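Local atomic coordinates of anopheles gambiae adenosine kinase (Anopheles gambiae, PDB entry 3LOO), a protein that catalyses the ATP-dependent phosphorylation of adenosine to AMP, and is seen here with a bis-adenosine tetraphosphate that resembles its two substrates joined together. Residues M207-L212 with A325-S330; I278-Q281 with P285-L288. All blocks are in the same frame, centred on the assembly; numbering follows the deposited sequence.

Contact 1 (M207-L212 with A325-S330); sequences MFMMNL and AQLLQS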
loop_
_atom_site.group_PDB
_atom_site.type_symbol
_atom_site.label_atom_id
_atom_site.label_comp_id
_atom_site.label_asym_id
_atom_site.label_seq_id
_atom_site.Cartn_x
_atom_site.Cartn_y
_atom_site.Cartn_z
ATOM N N MET A 207 -6.453 6.428 14.539
ATOM C CA MET A 207 -6.185 6.793 13.149
ATOM C C MET A 207 -6.440 5.649 12.169
ATOM O O MET A 207 -6.002 4.514 12.382
ATOM C CB MET A 207 -4.772 7.333 12.990
ATOM C CG MET A 207 -4.641 8.800 13.408
ATOM S SD MET A 207 -2.926 9.319 13.278
ATOM C CE MET A 207 -2.934 9.893 11.583
ATOM N N PHE A 208 -7.197 5.958 11.123
ATOM C CA PHE A 208 -7.431 5.018 9.995
ATOM C C PHE A 208 -6.869 5.724 8.753
ATOM O O PHE A 208 -7.142 6.910 8.484
ATOM C CB PHE A 208 -8.893 4.589 9.853
ATOM C CG PHE A 208 -9.120 3.604 8.728
ATOM C CD1 PHE A 208 -9.012 2.252 8.954
ATOM C CD2 PHE A 208 -9.362 4.060 7.412
ATOM C CE1 PHE A 208 -9.174 1.339 7.925
ATOM C CE2 PHE A 208 -9.504 3.157 6.347
ATOM C CZ PHE A 208 -9.405 1.782 6.620
ATOM N N MET A 209 -6.018 5.001 8.050
ATOM C CA MET A 209 -5.272 5.553 6.949
ATOM C C MET A 209 -5.413 4.574 5.775
ATOM O O MET A 209 -5.567 3.355 5.964
ATOM C CB MET A 209 -3.800 5.750 7.352
ATOM C CG MET A 209 -3.633 6.644 8.628
ATOM S SD MET A 209 -1.962 6.667 9.248
ATOM C CE MET A 209 -1.993 5.161 10.225
ATOM N N MET A 210 -5.353 5.106 4.565
ATOM C CA MET A 210 -5.462 4.240 3.387
ATOM C C MET A 210 -4.741 4.841 2.200
ATOM O O MET A 210 -4.328 5.990 2.216
ATOM C CB MET A 210 -6.924 3.897 3.054
ATOM C CG MET A 210 -7.831 5.086 2.705
ATOM S SD MET A 210 -9.307 4.620 1.724
ATOM C CE MET A 210 -8.543 4.391 0.100
ATOM N N ASN A 211 -4.587 4.026 1.170
ATOM C CA ASN A 211 -3.862 4.436 -0.005
ATOM C C ASN A 211 -4.828 4.311 -1.180
ATOM O O ASN A 211 -5.628 3.345 -1.221
ATOM C CB ASN A 211 -2.724 3.457 -0.221
ATOM C CG ASN A 211 -1.630 4.031 -1.036
ATOM O OD1 ASN A 211 -1.821 4.362 -2.215
ATOM N ND2 ASN A 211 -0.456 4.202 -0.410
ATOM N N LEU A 212 -4.714 5.209 -2.165
ATOM C CA LEU A 212 -5.528 5.033 -3.367
ATOM C C LEU A 212 -5.110 3.820 -4.171
ATOM O O LEU A 212 -5.934 3.247 -4.884
ATOM C CB LEU A 212 -5.595 6.301 -4.211
ATOM C CG LEU A 212 -6.345 7.485 -3.604
ATOM C CD1 LEU A 212 -6.082 8.730 -4.451
ATOM C CD2 LEU A 212 -7.891 7.142 -3.421
ATOM N N ALA A 325 6.602 4.894 10.292
ATOM C CA ALA A 325 7.641 4.728 11.322
ATOM C C ALA A 325 7.746 5.978 12.232
ATOM O O ALA A 325 8.005 5.872 13.453
ATOM C CB ALA A 325 8.971 4.419 10.674
ATOM N N GLN A 326 7.590 7.165 11.645
ATOM C CA GLN A 326 7.676 8.393 12.427
ATOM C C GLN A 326 6.381 8.699 13.137
ATOM O O GLN A 326 6.404 9.263 14.229
ATOM C CB GLN A 326 8.129 9.584 11.582
ATOM C CG GLN A 326 9.526 9.382 11.009
ATOM C CD GLN A 326 10.553 8.927 12.059
ATOM O OE1 GLN A 326 10.509 9.338 13.217
ATOM N NE2 GLN A 326 11.486 8.081 11.646
ATOM N N LEU A 327 5.258 8.312 12.522
ATOM C CA LEU A 327 3.941 8.576 13.078
ATOM C C LEU A 327 3.788 7.818 14.396
ATOM O O LEU A 327 3.244 8.358 15.366
ATOM C CB LEU A 327 2.834 8.118 12.104
ATOM C CG LEU A 327 1.402 8.489 12.499
ATOM C CD1 LEU A 327 1.186 10.010 12.405
ATOM C CD2 LEU A 327 0.318 7.743 11.654
ATOM N N LEU A 328 4.252 6.566 14.400
ATOM C CA LEU A 328 4.235 5.706 15.579
ATOM C C LEU A 328 5.093 6.274 16.722
ATOM O O LEU A 328 4.808 6.021 17.871
ATOM C CB LEU A 328 4.651 4.258 15.224
ATOM C CG LEU A 328 3.500 3.299 14.841
ATOM C CD1 LEU A 328 2.632 3.843 13.708
ATOM C CD2 LEU A 328 4.029 1.911 14.468
ATOM N N GLN A 329 6.118 7.058 16.381
ATOM C CA GLN A 329 6.982 7.711 17.351
ATOM C C GLN A 329 6.491 9.127 17.666
ATOM O O GLN A 329 7.279 9.942 18.136
ATOM C CB GLN A 329 8.409 7.749 16.795
ATOM C CG GLN A 329 8.989 6.350 16.619
ATOM C CD GLN A 329 10.390 6.361 16.114
ATOM O OE1 GLN A 329 10.647 6.395 14.903
ATOM N NE2 GLN A 329 11.323 6.314 17.034
ATOM N N SER A 330 5.205 9.401 17.375
ATOM C CA SER A 330 4.552 10.708 17.564
ATOM C C SER A 330 5.275 11.921 16.991
ATOM O O SER A 330 5.192 12.995 17.576
ATOM C CB SER A 330 4.273 11.013 19.055
ATOM O OG SER A 330 3.751 9.896 19.731
#

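Contact 2 (I278-Q281 with P285-L288); sequences IITQ and PVLL. With B4P (bis(adenosine)-5'-tetraphosphate), chain D.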
loop_
_atom_site.group_PDB
_atom_site.type_symbol
_atom_site.label_atom_id
_atom_site.label_comp_id
_atom_site.label_asym_id
_atom_site.label_seq_id
_atom_site.Cartn_x
_atom_site.Cartn_y
_atom_site.Cartn_z
ATOM N N ILE A 278 -2.042 13.200 1.284
ATOM C CA ILE A 278 -0.611 13.262 0.838
ATOM C C ILE A 278 -0.490 12.713 -0.586
ATOM O O ILE A 278 -0.877 11.565 -0.829
ATOM C CB ILE A 278 0.333 12.536 1.836
ATOM C CG1 ILE A 278 0.336 13.292 3.180
ATOM C CG2 ILE A 278 1.772 12.453 1.301
ATOM C CD1 ILE A 278 0.936 12.490 4.350
ATOM N N ILE A 279 0.014 13.524 -1.514
ATOM C CA ILE A 279 0.132 13.123 -2.922
ATOM C C ILE A 279 1.580 13.134 -3.330
ATOM O O ILE A 279 2.234 14.188 -3.261
ATOM C CB ILE A 279 -0.691 14.045 -3.845
ATOM C CG1 ILE A 279 -2.163 13.989 -3.389
ATOM C CG2 ILE A 279 -0.549 13.596 -5.328
ATOM C CD1 ILE A 279 -3.020 15.032 -3.976
ATOM N N THR A 280 2.074 11.949 -3.711
ATOM C CA THR A 280 3.408 11.782 -4.239
ATOM C C THR A 280 3.355 12.041 -5.748
ATOM O O THR A 280 2.325 11.811 -6.391
ATOM C CB THR A 280 3.993 10.353 -3.923
ATOM O OG1 THR A 280 3.217 9.330 -4.578
ATOM C CG2 THR A 280 4.005 10.079 -2.375
ATOM N N GLN A 281 4.466 12.507 -6.295
ATOM C CA GLN A 281 4.573 12.868 -7.701
ATOM C C GLN A 281 5.911 12.399 -8.293
ATOM O O GLN A 281 6.561 13.172 -8.996
ATOM C CB GLN A 281 4.579 14.395 -7.840
ATOM C CG GLN A 281 3.530 15.177 -7.065
ATOM C CD GLN A 281 3.442 16.632 -7.558
ATOM O OE1 GLN A 281 4.078 17.558 -7.001
ATOM N NE2 GLN A 281 2.704 16.822 -8.637
ATOM N N PRO A 285 7.795 17.306 -6.021
ATOM C CA PRO A 285 7.565 17.459 -4.583
ATOM C C PRO A 285 6.412 16.597 -4.081
ATOM O O PRO A 285 5.417 16.436 -4.776
ATOM C CB PRO A 285 7.188 18.956 -4.442
ATOM C CG PRO A 285 7.871 19.609 -5.594
ATOM C CD PRO A 285 7.752 18.604 -6.725
ATOM N N VAL A 286 6.563 16.033 -2.880
ATOM C CA VAL A 286 5.428 15.431 -2.204
ATOM C C VAL A 286 4.524 16.575 -1.716
ATOM O O VAL A 286 5.020 17.571 -1.157
ATOM C CB VAL A 286 5.882 14.547 -1.017
ATOM C CG1 VAL A 286 4.671 13.987 -0.308
ATOM C CG2 VAL A 286 6.779 13.396 -1.515
ATOM N N LEU A 287 3.207 16.441 -1.906
ATOM C CA LEU A 287 2.268 17.482 -1.514
ATOM C C LEU A 287 1.471 17.069 -0.287
ATOM O O LEU A 287 0.951 15.954 -0.228
ATOM C CB LEU A 287 1.283 17.821 -2.643
ATOM C CG LEU A 287 1.832 17.988 -4.054
ATOM C CD1 LEU A 287 0.648 18.046 -5.028
ATOM C CD2 LEU A 287 2.754 19.243 -4.136
ATOM N N LEU A 288 1.391 17.977 0.685
ATOM C CA LEU A 288 0.629 17.772 1.910
ATOM C C LEU A 288 -0.542 18.730 1.925
ATOM O O LEU A 288 -0.356 19.970 1.864
ATOM C CB LEU A 288 1.502 18.015 3.171
ATOM C CG LEU A 288 0.758 18.208 4.513
ATOM C CD1 LEU A 288 -0.044 16.978 4.891
ATOM C CD2 LEU A 288 1.757 18.568 5.642
HETATM P PA B4P D . 4.996 0.360 -7.676
HETATM O O1A B4P D . 6.461 -0.007 -7.854
HETATM O O2A B4P D . 4.115 0.371 -8.925
HETATM O O3A B4P D . 4.993 1.889 -7.187
HETATM P PB B4P D . 4.314 2.321 -5.811
HETATM O O1B B4P D . 5.099 1.790 -4.609
HETATM O O2B B4P D . 2.800 2.192 -5.837
HETATM O O3B B4P D . 4.866 3.844 -6.188
HETATM P PG B4P D . 3.999 5.183 -6.410
HETATM O O1G B4P D . 3.679 5.418 -7.847
HETATM O O2G B4P D . 2.798 5.078 -5.491
HETATM O O3G B4P D . 4.942 6.356 -5.863
HETATM P PD B4P D . 5.728 7.532 -6.638
HETATM O O1D B4P D . 6.254 6.975 -7.909
HETATM O O2D B4P D . 4.958 8.823 -6.636
HETATM O O5E B4P D . 4.326 -0.533 -6.496
HETATM C C5E B4P D . 4.726 -1.883 -6.581
HETATM C C4E B4P D . 4.004 -2.806 -5.641
HETATM O O4E B4P D . 2.590 -2.807 -5.834
HETATM C C3E B4P D . 4.430 -4.212 -5.964
HETATM O O3E B4P D . 5.340 -4.576 -4.907
HETATM C C2E B4P D . 3.152 -5.040 -5.882
HETATM O O2E B4P D . 3.236 -6.204 -5.050
HETATM C C1E B4P D . 2.097 -4.039 -5.376
HETATM N N9A B4P D . 0.793 -4.331 -5.998
HETATM C C8A B4P D . 0.440 -4.233 -7.313
HETATM N N7A B4P D . -0.865 -4.617 -7.429
HETATM C C5A B4P D . -1.330 -4.991 -6.200
HETATM C C6A B4P D . -2.557 -5.453 -5.696
HETATM N N6A B4P D . -3.649 -5.688 -6.488
HETATM N N1A B4P D . -2.657 -5.737 -4.373
HETATM C C2A B4P D . -1.616 -5.530 -3.528
HETATM N N3A B4P D . -0.437 -5.075 -3.985
HETATM C C4A B4P D . -0.276 -4.791 -5.303
HETATM O O5F B4P D . 6.979 7.660 -5.645
HETATM C C5F B4P D . 6.819 7.718 -4.232
HETATM C C4F B4P D . 8.108 8.319 -3.675
HETATM O O4F B4P D . 9.278 7.676 -4.213
HETATM C C3F B4P D . 8.276 9.760 -4.124
HETATM O O3F B4P D . 7.481 10.610 -3.307
HETATM C C2F B4P D . 9.768 9.975 -3.963
HETATM O O2F B4P D . 10.089 10.284 -2.592
HETATM C C1F B4P D . 10.351 8.612 -4.381
HETATM N N9B B4P D . 10.684 8.697 -5.838
HETATM C C8B B4P D . 9.948 8.195 -6.850
HETATM N N7B B4P D . 10.524 8.457 -8.048
HETATM C C5B B4P D . 11.662 9.148 -7.828
HETATM C C6B B4P D . 12.658 9.704 -8.628
HETATM N N6B B4P D . 12.574 9.568 -9.975
HETATM N N1B B4P D . 13.711 10.356 -8.046
HETATM C C2B B4P D . 13.800 10.490 -6.699
HETATM N N3B B4P D . 12.849 9.978 -5.867
HETATM C C4B B4P D . 11.764 9.310 -6.370
#

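Contact 1 (M207-L212 with A325-S330)
Leu327, near the end of helix 315-328, meets Met207 and Met209 of strand 207-211 tip to tip. The backbones lie 10.3 Å apart at the nearest CA atoms, those of Met207 and Leu327, an ordinary helix-on-sheet spacing bridged by side chains. Met209 can be followed outward from the strand. Its CB points toward the helix, and CB and CG serve as a spacer without touching the 325-330 segment. SD then comes within 3.5 Å of Leu327 CD2. At this sulfur the chain bends (chi3 -84°), which brings CE to 3.7 Å from the same methyl, so CD2 faces both the sulfur and the terminal carbon. Met207 has the same first two torsions but bends the opposite way at its sulfur (chi3 90°); its SD lies 4.0 Å and its CE 3.9 Å from Leu327 CD2. On the leucine side CG stands anti to the backbone N (chi1 -173°), which carries the branch out from the helix toward the two thioethers.

Residues 207 and 209 alternate with Phe208 along the strand and therefore share one face of the large parallel-rich sheet of this ribokinase-like (pfkB) α/β fold. Phe208 lies on the other face, packed on helix 187-203. Val234 of the adjacent strand touches both methionines, and Phe179 of the strand on the other flank touches Leu327. Just beyond Leu327 the helix ends in a Schellman motif, with Ser330 as its positive-phi C-prime residue.

Long, unbranched methionines suit this place because they can span the strand-to-helix gap, and a leucine offers a compact branched tip to receive them. The meeting atoms are methyls and thioether sulfurs, whose polarisability favours dispersion. With 111 Å² buried, and with Met207 and Leu327 partly exposed, the contact is modest and non-directional.

Contact 2 (I278-Q281 with P285-L288)
Leu287 lies opposite Ile279 in a hydrogen-bonded antiparallel pair: Ile279 N donates to Leu287 O over 2.9 Å, and Leu287 N to Ile279 O over 2.8 Å. Its side chain, which loses the most surface to the other strand, leaves the sheet on the same face as that of Ile279, its CD1 lying 4.4 Å from Ile279 CB. Gln281 crosses this leucine at about a right angle. The aliphatic part of the glutamine also lies against the facing strand, with CG 3.2 Å from Pro285 O. A long, amide-ended chain suits a partly exposed hairpin end, and Leu256 of helix 256-264 touches both Gln281 and Leu287.

The two strands form a tight β-hairpin at the antiparallel margin of the nine-strand sheet, a feature of the ribokinase-like fold, in which strand 276-281 also runs parallel to strand 234-238. On the hairpin's other face Ile278 pairs with Leu288 without hydrogen bonds between them. Its CG2, anti to the backbone N, reaches diagonally to Val286 CG1 at 3.7 Å, while CG1 meets Leu288 CD1. β-Branched and leucine side chains fill this face beneath Phe319 and Phe323 of helix 315-328 and Ile337 of helix 333-350. Nearer the turn, Thr280 OG1 donates a 2.7 Å hydrogen bond to O2D of the bound tetraphosphate, and Val286 CG2 lies 3.4 Å from ribose atom O3F of that ligand.

Overall arrangement
Coming from the N terminus, the chain has already built several strands of the nine-strand sheet when it lays down 207-212 in its interior; it continues through strand 234-238 and then reaches 278-281. After three intervening residues it returns as 285-288, closing contact 2 as a short hairpin. Only after strand 297-299 does it enter helix 315-328, whose last turn completes contact 1 across 112 intervening residues. Contact 2 is thus enclosed within the span of contact 1, without crossing. The two do not touch: their centres lie 15 Å apart and their nearest atoms about 7 Å. Helix 315-328 nevertheless joins them, reaching the central strand through Leu327 and the hairpin through Phe319 and Phe323.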